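PDB 3T0Y: response regulator from Caulobacter vibrioides, which probably acts, through this sigma-factor-like N-terminal part of a PhyR-type phosphorylatable regulator, as a partner-switching decoy for an anti-sigma factor in two-component signalling. Local coordinates for residues 91-96 and 130-135. Residues are numbered along the deposited sequence; the frame is centred on the assembly and turned at random. Where two conformers were deposited one is given.
Sequences MRIAPR and GDAQAE
R92 meets E135 where the turn entering helix 95-106 runs past helix 122-140; both segments fall within the sigma-like part, whose family belongs to the helix-turn-helix class. The carboxylate of E135 lies near the R92 backbone, with OE1 3.6 Å from R92 O and 3.9 Å from R92 CB; the two oxygens are both acceptors, so they make a van der Waals contact and no hydrogen bond. Opposite charges lie near each other without a salt bridge: R92 NE is 4.6 Å from E135 OE1, which sits well out of the guanidinium plane, so no N-H aims at it. The R92 chain, bent at chi2 and chi3, instead gives NH2 to a salt bridge with E139, one helical turn beyond E135, and makes a cation-pi contact with W78. I93 supplies the apolar part by splitting its branches. CG1 meets the aliphatic stem of E135, 3.8 Å from its CG, which stands anti to the backbone N (chi1 171°) before the chain bends at chi2. The other branch, CG2, packs on the A132 methyl, 3.9 Å from CB, near the closest backbone approach, 6.1 Å between I93 CA and A132 CA. A94 is the N-cap residue of helix 95-106. D131 OD2 is hydrogen-bonded to S97 OG. Lacking a direct hydrogen bond across the two segments, A94 is joined to D131 by water 1, which accepts from A94 N at 3.0 Å and donates to D131 OD2 at 3.1 Å.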
HETATM    1  N   MSE C  91      -5.943   2.872  -1.872  1.00 23.78           N
HETATM    2  CA  MSE C  91      -5.005   2.349  -0.889  1.00 24.75           C
HETATM    3  C   MSE C  91      -5.656   1.323   0.063  1.00 28.96           C
HETATM    4  O   MSE C  91      -4.963   0.617   0.813  1.00 25.35           O
HETATM    5  CB  MSE C  91      -4.320   3.491  -0.138  1.00 24.05           C
HETATM    6  CG  MSE C  91      -3.530   4.434  -1.060  1.00 23.98           C
HETATM    7 SE   MSE C  91      -2.379   3.519  -2.391  0.80 21.29          SE
HETATM    8  CE  MSE C  91      -0.915   3.288  -1.163  1.00 18.42           C
ATOM      9  N   ARG C  92      -6.986   1.244   0.017  1.00 24.83           N
ATOM     10  CA  ARG C  92      -7.740   0.272   0.821  1.00 25.71           C
ATOM     11  C   ARG C  92      -7.846  -1.078   0.132  1.00 27.98           C
ATOM     12  O   ARG C  92      -8.365  -2.025   0.704  1.00 24.71           O
ATOM     13  CB  ARG C  92      -9.150   0.793   1.105  1.00 27.56           C
ATOM     14  CG  ARG C  92      -9.166   2.000   2.014  1.00 30.51           C
ATOM     15  CD  ARG C  92      -8.770   1.579   3.411  1.00 27.50           C
ATOM     16  NE  ARG C  92      -9.735   0.606   3.905  1.00 31.55           N
ATOM     17  CZ  ARG C  92     -10.761   0.911   4.690  1.00 34.10           C
ATOM     18  NH1 ARG C  92     -10.923   2.160   5.104  1.00 29.43           N
ATOM     19  NH2 ARG C  92     -11.607  -0.041   5.076  1.00 31.25           N
ATOM     20  N   ILE C  93      -7.387  -1.156  -1.114  1.00 21.53           N
ATOM     21  CA  ILE C  93      -7.358  -2.424  -1.822  1.00 24.68           C
ATOM     22  C   ILE C  93      -6.035  -3.163  -1.561  1.00 22.16           C
ATOM     23  O   ILE C  93      -4.951  -2.567  -1.608  1.00 19.28           O
ATOM     24  CB  ILE C  93      -7.503  -2.183  -3.329  1.00 26.86           C
ATOM     25  CG1 ILE C  93      -8.858  -1.531  -3.607  1.00 24.92           C
ATOM     26  CG2 ILE C  93      -7.323  -3.480  -4.089  1.00 21.70           C
ATOM     27  CD1 ILE C  93      -8.952  -0.893  -4.939  1.00 27.18           C
ATOM     28  N   ALA C  94      -6.125  -4.457  -1.293  1.00 19.05           N
ATOM     29  CA  ALA C  94      -4.925  -5.274  -1.122  1.00 27.30           C
ATOM     30  C   ALA C  94      -4.004  -4.988  -2.281  1.00 23.80           C
ATOM     31  O   ALA C  94      -4.447  -4.979  -3.431  1.00 25.29           O
ATOM     32  CB  ALA C  94      -5.267  -6.757  -1.083  1.00 23.65           C
ATOM     33  N   PRO C  95      -2.723  -4.748  -1.986  1.00 21.13           N
ATOM     34  CA  PRO C  95      -1.717  -4.367  -2.987  1.00 26.67           C
ATOM     35  C   PRO C  95      -1.718  -5.224  -4.268  1.00 24.96           C
ATOM     36  O   PRO C  95      -1.698  -4.654  -5.362  1.00 24.94           O
ATOM     37  CB  PRO C  95      -0.398  -4.509  -2.225  1.00 25.78           C
ATOM     38  CG  PRO C  95      -0.783  -4.185  -0.782  1.00 24.16           C
ATOM     39  CD  PRO C  95      -2.171  -4.762  -0.621  1.00 23.44           C
ATOM     40  N   ARG C  96      -1.737  -6.548  -4.158  1.00 23.23           N
ATOM     41  CA  ARG C  96      -1.677  -7.364  -5.360  0.50 24.11           C
ATOM     42  C   ARG C  96      -2.963  -7.236  -6.173  1.00 22.56           C
ATOM     43  O   ARG C  96      -2.944  -7.353  -7.401  1.00 20.94           O
ATOM     44  CB  ARG C  96      -1.367  -8.826  -5.026  0.50 25.77           C
ATOM     45  CG  ARG C  96      -0.323  -9.460  -5.955  0.50 31.93           C
ATOM     46  CD  ARG C  96       1.063  -8.821  -5.764  0.50 34.41           C
ATOM     47  NE  ARG C  96       1.948  -9.017  -6.918  0.50 34.49           N
ATOM     48  CZ  ARG C  96       3.195  -8.565  -6.984  0.50 34.63           C
ATOM     49  NH1 ARG C  96       3.712  -7.897  -5.959  0.50 41.19           N
ATOM     50  NH2 ARG C  96       3.930  -8.779  -8.070  0.50 38.24           N
ATOM     51  N   GLY C 130     -11.039  -9.626  -9.362  1.00 26.27           N
ATOM     52  CA  GLY C 130     -12.309  -9.923  -8.726  1.00 24.00           C
ATOM     53  C   GLY C 130     -12.284  -9.338  -7.329  1.00 30.51           C
ATOM     54  O   GLY C 130     -13.150  -8.533  -6.956  1.00 32.29           O
ATOM     55  N   ASP C 131     -11.255  -9.719  -6.569  1.00 30.25           N
ATOM     56  CA  ASP C 131     -11.064  -9.227  -5.196  1.00 30.05           C
ATOM     57  C   ASP C 131     -11.077  -7.701  -5.104  1.00 33.43           C
ATOM     58  O   ASP C 131     -11.696  -7.153  -4.201  1.00 32.22           O
ATOM     59  CB  ASP C 131      -9.751  -9.765  -4.603  1.00 30.65           C
ATOM     60  CG  ASP C 131      -9.495  -9.247  -3.205  1.00 36.16           C
ATOM     61  OD1 ASP C 131     -10.193  -9.703  -2.275  1.00 37.11           O
ATOM     62  OD2 ASP C 131      -8.609  -8.381  -3.031  1.00 30.67           O
ATOM     63  N   ALA C 132     -10.373  -7.017  -6.014  1.00 28.12           N
ATOM     64  CA  ALA C 132     -10.400  -5.560  -6.029  1.00 30.12           C
ATOM     65  C   ALA C 132     -11.822  -5.061  -6.286  1.00 32.81           C
ATOM     66  O   ALA C 132     -12.277  -4.088  -5.679  1.00 30.86           O
ATOM     67  CB  ALA C 132      -9.428  -4.994  -7.066  1.00 27.30           C
ATOM     68  N   GLN C 133     -12.533  -5.735  -7.179  1.00 29.00           N
ATOM     69  CA  GLN C 133     -13.913  -5.358  -7.427  1.00 36.23           C
ATOM     70  C   GLN C 133     -14.736  -5.562  -6.163  1.00 39.71           C
ATOM     71  O   GLN C 133     -15.581  -4.734  -5.810  1.00 38.92           O
ATOM     72  CB  GLN C 133     -14.513  -6.176  -8.566  1.00 44.22           C
ATOM     73  CG  GLN C 133     -15.906  -5.691  -8.952  1.00 53.29           C
ATOM     74  CD  GLN C 133     -15.917  -4.234  -9.418  1.00 55.19           C
ATOM     75  OE1 GLN C 133     -16.236  -3.320  -8.650  1.00 58.69           O
ATOM     76  NE2 GLN C 133     -15.570  -4.017 -10.679  1.00 57.53           N
ATOM     77  N   ALA C 134     -14.480  -6.671  -5.479  1.00 35.68           N
ATOM     78  CA  ALA C 134     -15.168  -6.963  -4.226  1.00 37.38           C
ATOM     79  C   ALA C 134     -14.957  -5.834  -3.237  1.00 42.13           C
ATOM     80  O   ALA C 134     -15.908  -5.322  -2.648  1.00 45.64           O
ATOM     81  CB  ALA C 134     -14.670  -8.274  -3.634  1.00 33.33           C
ATOM     82  N   GLU C 135     -13.700  -5.451  -3.054  1.00 39.25           N
ATOM     83  CA  GLU C 135     -13.371  -4.399  -2.114  1.00 41.74           C
ATOM     84  C   GLU C 135     -14.072  -3.093  -2.502  1.00 42.33           C
ATOM     85  O   GLU C 135     -14.659  -2.416  -1.660  1.00 43.81           O
ATOM     86  CB  GLU C 135     -11.851  -4.222  -2.016  1.00 35.66           C
ATOM     87  CG  GLU C 135     -11.401  -3.015  -1.225  1.00 33.38           C
ATOM     88  CD  GLU C 135     -11.971  -2.987   0.186  1.00 42.10           C
ATOM     89  OE1 GLU C 135     -11.982  -1.889   0.788  1.00 42.83           O
ATOM     90  OE2 GLU C 135     -12.412  -4.048   0.685  1.00 39.18           O
TER
HETATM   91  O   HOH W   1      -8.894  -5.633  -1.634  1.00 33.77           O